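PDB 6W0P: kojibiose phosphorylase from Gut metagenome, which belongs to glycoside hydrolase family 65, whose members join an N-terminal beta domain, a helical catalytic domain and a C-terminal beta domain. Local coordinates for residues A[300-305]-A[671-676]; A[643-648]-A[695-700]. All coordinates share one frame; numbering follows the deposited sequence.

Overall arrangement
Both contacts lie where the helical catalytic domain meets the C-terminal beta domain, on the same side of the chain's centre, and their centres are about 11 Å apart. Helix 666-680 ties them together: in contact 1 it packs against segment 300-305, while Asn675 and Ile676 of the same helix also touch Phe645 of contact 2. Trp700 of contact 2 also touches contact 1, its CD1 lying 3.4 Å from CG2 of Ile304. Along the chain their segments alternate. Contact 1 is centred about 16 Å from the centre of the chain and contact 2 about 23 Å, nearer the periphery.

Contact 1 of 2, residues A[300-305]-A[671-676]; sequences SDILID and AAWMNI
Ile302 sends its terminal methyl into the angle between Trp673 and Ile676 on helix 666-680. Its CG1 branch stands anti to the carbonyl carbon (chi1 -64°) and the chain then runs on extended, so that CD1 is carried to the helix. There CD1 lies 3.8 Å from CD1 of Trp673, on the pyrrole part of the indole, and the two side chains cross at about a right angle. The same methyl meets Ile676 tip to tip, with CD1 of Ile302 4.0 Å from CG2 of Ile676. Two residues further along, Ile304 repeats the conformation of Ile302 and brings its own CD1 to 4.2 Å from CD1 of Ile676, the two side chains meeting at a slant. Both branches of Ile676 are therefore used, CG2 toward Ile302 and CD1 toward both isoleucines.

The first bond of the Trp673 side chain does not aim at segment 300-305, but with CG anti to the backbone N (chi1 177°) the indole reaches toward the backbone of Ser300. A water in the plane of the ring, at its edge, accepts from NE1 of Trp673 at 2.9 Å and donates to O of Ser300 at 2.9 Å. This bridge supplies a polar link between segments that share no direct hydrogen bond, and gives the buried indole N-H a partner. Phe359 meets the indole edge-to-face, and Ile314 of helix 308-324 touches Ile302, Ile304 and Ile676.

The side chains follow a strand-like alternation: Ile302 and Ile304 face the helix, whereas Leu303 between them points elsewhere. Strand 303-305 is an outermost strand, within this chain, of the five-stranded antiparallel sheet containing 702-709, and the contact packs this edge strand and the residues leading into it against helix 666-680.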
loop_
_atom_site.group_PDB
_atom_site.type_symbol
_atom_site.label_atom_id
_atom_site.label_comp_id
_atom_site.label_asym_id
_atom_site.label_seq_id
_atom_site.Cartn_x
_atom_site.Cartn_y
_atom_site.Cartn_z
ATOM N N SER A 300 -26.014 22.317 -29.439
ATOM C CA SER A 300 -25.565 22.405 -28.031
ATOM C C SER A 300 -24.932 23.748 -27.644
ATOM O O SER A 300 -24.627 23.880 -26.426
ATOM C CB SER A 300 -24.645 21.251 -27.716
ATOM O OG SER A 300 -25.238 20.011 -28.097
ATOM N N ASP A 301 -24.753 24.709 -28.566
ATOM C CA ASP A 301 -24.015 25.967 -28.248
ATOM C C ASP A 301 -24.698 26.650 -27.060
ATOM O O ASP A 301 -25.921 26.559 -26.956
ATOM C CB ASP A 301 -23.906 26.942 -29.422
ATOM C CG ASP A 301 -22.868 28.019 -29.183
ATOM O OD1 ASP A 301 -21.784 27.691 -28.659
ATOM O OD2 ASP A 301 -23.156 29.188 -29.503
ATOM N N ILE A 302 -23.913 27.231 -26.154
ATOM C CA ILE A 302 -24.425 28.042 -25.019
ATOM C C ILE A 302 -23.980 29.491 -25.213
ATOM O O ILE A 302 -22.789 29.698 -25.456
ATOM C CB ILE A 302 -23.940 27.468 -23.684
ATOM C CG1 ILE A 302 -24.513 26.077 -23.447
ATOM C CG2 ILE A 302 -24.243 28.421 -22.540
ATOM C CD1 ILE A 302 -24.126 25.538 -22.122
ATOM N N LEU A 303 -24.915 30.439 -25.136
ATOM C CA LEU A 303 -24.609 31.881 -25.221
ATOM C C LEU A 303 -24.574 32.424 -23.801
ATOM O O LEU A 303 -25.455 32.070 -23.016
ATOM C CB LEU A 303 -25.672 32.624 -26.029
ATOM C CG LEU A 303 -25.815 32.256 -27.501
ATOM C CD1 LEU A 303 -26.885 33.131 -28.153
ATOM C CD2 LEU A 303 -24.508 32.450 -28.220
ATOM N N ILE A 304 -23.596 33.272 -23.511
ATOM C CA ILE A 304 -23.492 33.990 -22.216
ATOM C C ILE A 304 -23.257 35.455 -22.539
ATOM O O ILE A 304 -22.251 35.752 -23.246
ATOM C CB ILE A 304 -22.386 33.385 -21.334
ATOM C CG1 ILE A 304 -22.747 31.944 -20.940
ATOM C CG2 ILE A 304 -22.154 34.279 -20.122
ATOM C CD1 ILE A 304 -21.734 31.238 -20.081
ATOM N N ASP A 305 -24.150 36.324 -22.052
ATOM C CA ASP A 305 -24.050 37.792 -22.233
ATOM C C ASP A 305 -23.671 38.403 -20.886
ATOM O O ASP A 305 -24.291 38.032 -19.887
ATOM C CB ASP A 305 -25.346 38.379 -22.790
ATOM C CG ASP A 305 -25.246 39.855 -23.118
ATOM O OD1 ASP A 305 -24.509 40.198 -24.051
ATOM O OD2 ASP A 305 -25.849 40.649 -22.394
ATOM N N ALA A 671 -18.621 19.280 -16.269
ATOM C CA ALA A 671 -19.318 19.841 -15.090
ATOM C C ALA A 671 -19.775 21.271 -15.382
ATOM O O ALA A 671 -20.745 21.691 -14.756
ATOM C CB ALA A 671 -18.420 19.807 -13.883
ATOM N N ALA A 672 -19.097 21.995 -16.276
ATOM C CA ALA A 672 -19.434 23.402 -16.577
ATOM C C ALA A 672 -20.785 23.395 -17.296
ATOM O O ALA A 672 -21.686 24.185 -16.923
ATOM C CB ALA A 672 -18.353 24.052 -17.400
ATOM N N TRP A 673 -20.944 22.475 -18.248
ATOM C CA TRP A 673 -22.213 22.316 -18.986
ATOM C C TRP A 673 -23.301 21.928 -17.986
ATOM O O TRP A 673 -24.379 22.520 -18.031
ATOM C CB TRP A 673 -22.091 21.280 -20.100
ATOM C CG TRP A 673 -23.386 21.058 -20.816
ATOM C CD1 TRP A 673 -23.836 21.728 -21.909
ATOM C CD2 TRP A 673 -24.412 20.118 -20.472
ATOM N NE1 TRP A 673 -25.055 21.248 -22.293
ATOM C CE2 TRP A 673 -25.432 20.254 -21.436
ATOM C CE3 TRP A 673 -24.551 19.144 -19.478
ATOM C CZ2 TRP A 673 -26.595 19.490 -21.402
ATOM C CZ3 TRP A 673 -25.698 18.388 -19.445
ATOM C CH2 TRP A 673 -26.705 18.554 -20.400
ATOM N N MET A 674 -23.009 20.953 -17.132
ATOM C CA MET A 674 -23.953 20.430 -16.115
ATOM C C MET A 674 -24.401 21.555 -15.182
ATOM O O MET A 674 -25.622 21.665 -14.942
ATOM C CB MET A 674 -23.277 19.357 -15.266
ATOM C CG MET A 674 -22.758 18.230 -16.091
ATOM S SD MET A 674 -23.993 16.972 -16.102
ATOM C CE MET A 674 -23.720 16.221 -14.505
ATOM N N ASN A 675 -23.428 22.313 -14.652
ATOM C CA ASN A 675 -23.680 23.455 -13.740
ATOM C C ASN A 675 -24.646 24.436 -14.422
ATOM O O ASN A 675 -25.521 24.995 -13.707
ATOM C CB ASN A 675 -22.411 24.158 -13.268
ATOM C CG ASN A 675 -22.555 24.744 -11.875
ATOM O OD1 ASN A 675 -21.584 24.770 -11.123
ATOM N ND2 ASN A 675 -23.741 25.254 -11.535
ATOM N N ILE A 676 -24.529 24.634 -15.740
ATOM C CA ILE A 676 -25.386 25.618 -16.474
ATOM C C ILE A 676 -26.791 25.019 -16.662
ATOM O O ILE A 676 -27.759 25.706 -16.261
ATOM C CB ILE A 676 -24.724 26.078 -17.788
ATOM C CG1 ILE A 676 -23.512 26.977 -17.495
ATOM C CG2 ILE A 676 -25.755 26.754 -18.683
ATOM C CD1 ILE A 676 -22.677 27.381 -18.729
HETATM O O HOH W 1 -26.296 23.046 -24.264
#

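Contact 2 of 2, residues A[643-648]-A[695-700]; sequences NFFGFA and TSNKNW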
loop_
_atom_site.group_PDB
_atom_site.type_symbol
_atom_site.label_atom_id
_atom_site.label_comp_id
_atom_site.label_asym_id
_atom_site.label_seq_id
_atom_site.Cartn_x
_atom_site.Cartn_y
_atom_site.Cartn_z
ATOM N N ASN A 643 -21.497 31.183 -6.067
ATOM C CA ASN A 643 -20.120 30.991 -5.528
ATOM C C ASN A 643 -19.518 29.670 -6.050
ATOM O O ASN A 643 -18.363 29.700 -6.545
ATOM C CB ASN A 643 -20.080 31.075 -3.994
ATOM C CG ASN A 643 -20.222 32.487 -3.486
ATOM O OD1 ASN A 643 -20.085 33.436 -4.254
ATOM N ND2 ASN A 643 -20.527 32.634 -2.201
ATOM N N PHE A 644 -20.265 28.561 -5.964
ATOM C CA PHE A 644 -19.832 27.209 -6.408
ATOM C C PHE A 644 -19.639 27.170 -7.935
ATOM O O PHE A 644 -18.696 26.434 -8.421
ATOM C CB PHE A 644 -20.799 26.119 -5.929
ATOM C CG PHE A 644 -20.574 25.683 -4.499
ATOM C CD1 PHE A 644 -19.312 25.236 -4.089
ATOM C CD2 PHE A 644 -21.607 25.696 -3.569
ATOM C CE1 PHE A 644 -19.076 24.853 -2.777
ATOM C CE2 PHE A 644 -21.376 25.310 -2.250
ATOM C CZ PHE A 644 -20.115 24.868 -1.863
ATOM N N PHE A 645 -20.461 27.888 -8.700
ATOM C CA PHE A 645 -20.209 28.009 -10.151
ATOM C C PHE A 645 -18.827 28.631 -10.345
ATOM O O PHE A 645 -18.029 27.981 -10.998
ATOM C CB PHE A 645 -21.260 28.824 -10.896
ATOM C CG PHE A 645 -20.984 28.883 -12.377
ATOM C CD1 PHE A 645 -21.326 27.823 -13.205
ATOM C CD2 PHE A 645 -20.366 29.987 -12.941
ATOM C CE1 PHE A 645 -21.071 27.869 -14.564
ATOM C CE2 PHE A 645 -20.123 30.041 -14.304
ATOM C CZ PHE A 645 -20.470 28.978 -15.110
ATOM N N GLY A 646 -18.568 29.811 -9.763
ATOM C CA GLY A 646 -17.272 30.525 -9.789
ATOM C C GLY A 646 -16.580 30.444 -11.144
ATOM O O GLY A 646 -17.148 30.924 -12.126
ATOM N N PHE A 647 -15.415 29.794 -11.199
ATOM C CA PHE A 647 -14.548 29.731 -12.404
ATOM C C PHE A 647 -14.768 28.415 -13.175
ATOM O O PHE A 647 -13.830 27.943 -13.835
ATOM C CB PHE A 647 -13.083 29.912 -11.997
ATOM C CG PHE A 647 -12.637 29.045 -10.849
ATOM C CD1 PHE A 647 -12.180 27.764 -11.068
ATOM C CD2 PHE A 647 -12.693 29.526 -9.545
ATOM C CE1 PHE A 647 -11.774 26.964 -10.014
ATOM C CE2 PHE A 647 -12.291 28.728 -8.488
ATOM C CZ PHE A 647 -11.837 27.444 -8.726
ATOM N N ALA A 648 -15.974 27.856 -13.138
ATOM C CA ALA A 648 -16.312 26.551 -13.751
ATOM C C ALA A 648 -15.860 26.483 -15.223
ATOM O O ALA A 648 -15.417 25.419 -15.606
ATOM C CB ALA A 648 -17.796 26.300 -13.641
ATOM N N THR A 695 -32.948 29.890 -12.961
ATOM C CA THR A 695 -32.491 30.902 -11.976
ATOM C C THR A 695 -31.312 31.665 -12.589
ATOM O O THR A 695 -30.822 31.255 -13.652
ATOM C CB THR A 695 -32.162 30.234 -10.637
ATOM O OG1 THR A 695 -31.277 29.136 -10.877
ATOM C CG2 THR A 695 -33.399 29.749 -9.909
ATOM N N SER A 696 -30.880 32.735 -11.941
ATOM C CA SER A 696 -29.957 33.745 -12.513
ATOM C C SER A 696 -28.529 33.431 -12.072
ATOM O O SER A 696 -28.334 33.043 -10.897
ATOM C CB SER A 696 -30.350 35.143 -12.072
ATOM O OG SER A 696 -31.637 35.491 -12.556
ATOM N N ASN A 697 -27.574 33.620 -12.980
ATOM C CA ASN A 697 -26.145 33.828 -12.633
ATOM C C ASN A 697 -25.948 35.340 -12.490
ATOM O O ASN A 697 -26.193 36.037 -13.483
ATOM C CB ASN A 697 -25.230 33.213 -13.683
ATOM C CG ASN A 697 -23.760 33.325 -13.337
ATOM O OD1 ASN A 697 -23.346 34.308 -12.742
ATOM N ND2 ASN A 697 -22.966 32.333 -13.717
ATOM N N LYS A 698 -25.544 35.815 -11.313
ATOM C CA LYS A 698 -25.490 37.268 -10.959
ATOM C C LYS A 698 -24.625 38.014 -11.980
ATOM O O LYS A 698 -24.956 39.136 -12.298
ATOM C CB LYS A 698 -25.012 37.484 -9.507
ATOM C CG LYS A 698 -23.519 37.721 -9.292
ATOM C CD LYS A 698 -22.929 37.002 -8.085
ATOM C CE LYS A 698 -21.420 37.160 -7.973
ATOM N NZ LYS A 698 -20.806 36.064 -7.179
ATOM N N ASN A 699 -23.609 37.348 -12.520
ATOM C CA ASN A 699 -22.611 37.904 -13.470
ATOM C C ASN A 699 -23.136 37.961 -14.908
ATOM O O ASN A 699 -22.417 38.528 -15.754
ATOM C CB ASN A 699 -21.335 37.057 -13.444
ATOM C CG ASN A 699 -20.716 37.020 -12.063
ATOM O OD1 ASN A 699 -20.555 38.058 -11.425
ATOM N ND2 ASN A 699 -20.387 35.833 -11.588
ATOM N N TRP A 700 -24.275 37.351 -15.233
ATOM C CA TRP A 700 -24.743 37.271 -16.647
ATOM C C TRP A 700 -26.075 38.017 -16.818
ATOM O O TRP A 700 -27.028 37.719 -16.072
ATOM C CB TRP A 700 -24.900 35.822 -17.127
ATOM C CG TRP A 700 -23.719 34.915 -16.959
ATOM C CD1 TRP A 700 -22.409 35.268 -16.875
ATOM C CD2 TRP A 700 -23.749 33.475 -16.910
ATOM N NE1 TRP A 700 -21.632 34.156 -16.724
ATOM C CE2 TRP A 700 -22.419 33.040 -16.751
ATOM C CE3 TRP A 700 -24.762 32.518 -16.975
ATOM C CZ2 TRP A 700 -22.071 31.690 -16.669
ATOM C CZ3 TRP A 700 -24.424 31.187 -16.876
ATOM C CH2 TRP A 700 -23.094 30.776 -16.710
#
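Phe645 and Trp700 form an offset edge-to-face pair in which the indole presents its edge to the phenyl face. The planes are nearly perpendicular, at 88°, and the centroid of the Phe645 ring lies 5.2 Å from that of the six-membered ring of Trp700. The benzo edge does the touching: CZ2 of Trp700 comes to 3.5 Å from CE2 of Phe645, and CH2 of Trp700 to 3.6 Å from CZ of Phe645. Phe645 extends its ring with CG anti to the backbone N (chi1 -178°), which carries it away from the end of helix 638-645 and toward the loop.

The amide of Asn697 lies over one face of the indole, near its margin, and also meets the Phe645 ring. Its ND2 is 3.0 Å above the plane of the Trp700 ring and 3.6 Å from CD2 of Phe645, the amide standing steeply to the phenyl plane. The other end of the amide is fixed by its own loop: OD1 of Asn697 accepts from N of Asn699 at 3.1 Å, with an N-H...O angle of 152°, closing an Asx turn. This turn overlaps the type I turn from Asn697 to Trp700.

At the exposed margin the bent chain of Lys698 brings NZ to 4.0 Å from OD1 of Asn643, too long for a hydrogen bond. Helix 638-645 holds the loop more directly through Asn642, whose OD1 accepts from N of Lys698. NE1 of Trp700 is hydrogen-bonded to OD2 of Asp310, and Phe680 adds another edge-to-face partner to Phe645.

With no hydrogen bond between the two segments themselves, their direct contact probably depends mainly on aromatic and dispersion forces, with the Asn642 bond beside it, while polar bonds within the loop and to its surroundings would help fix the orientation of the amide and indole.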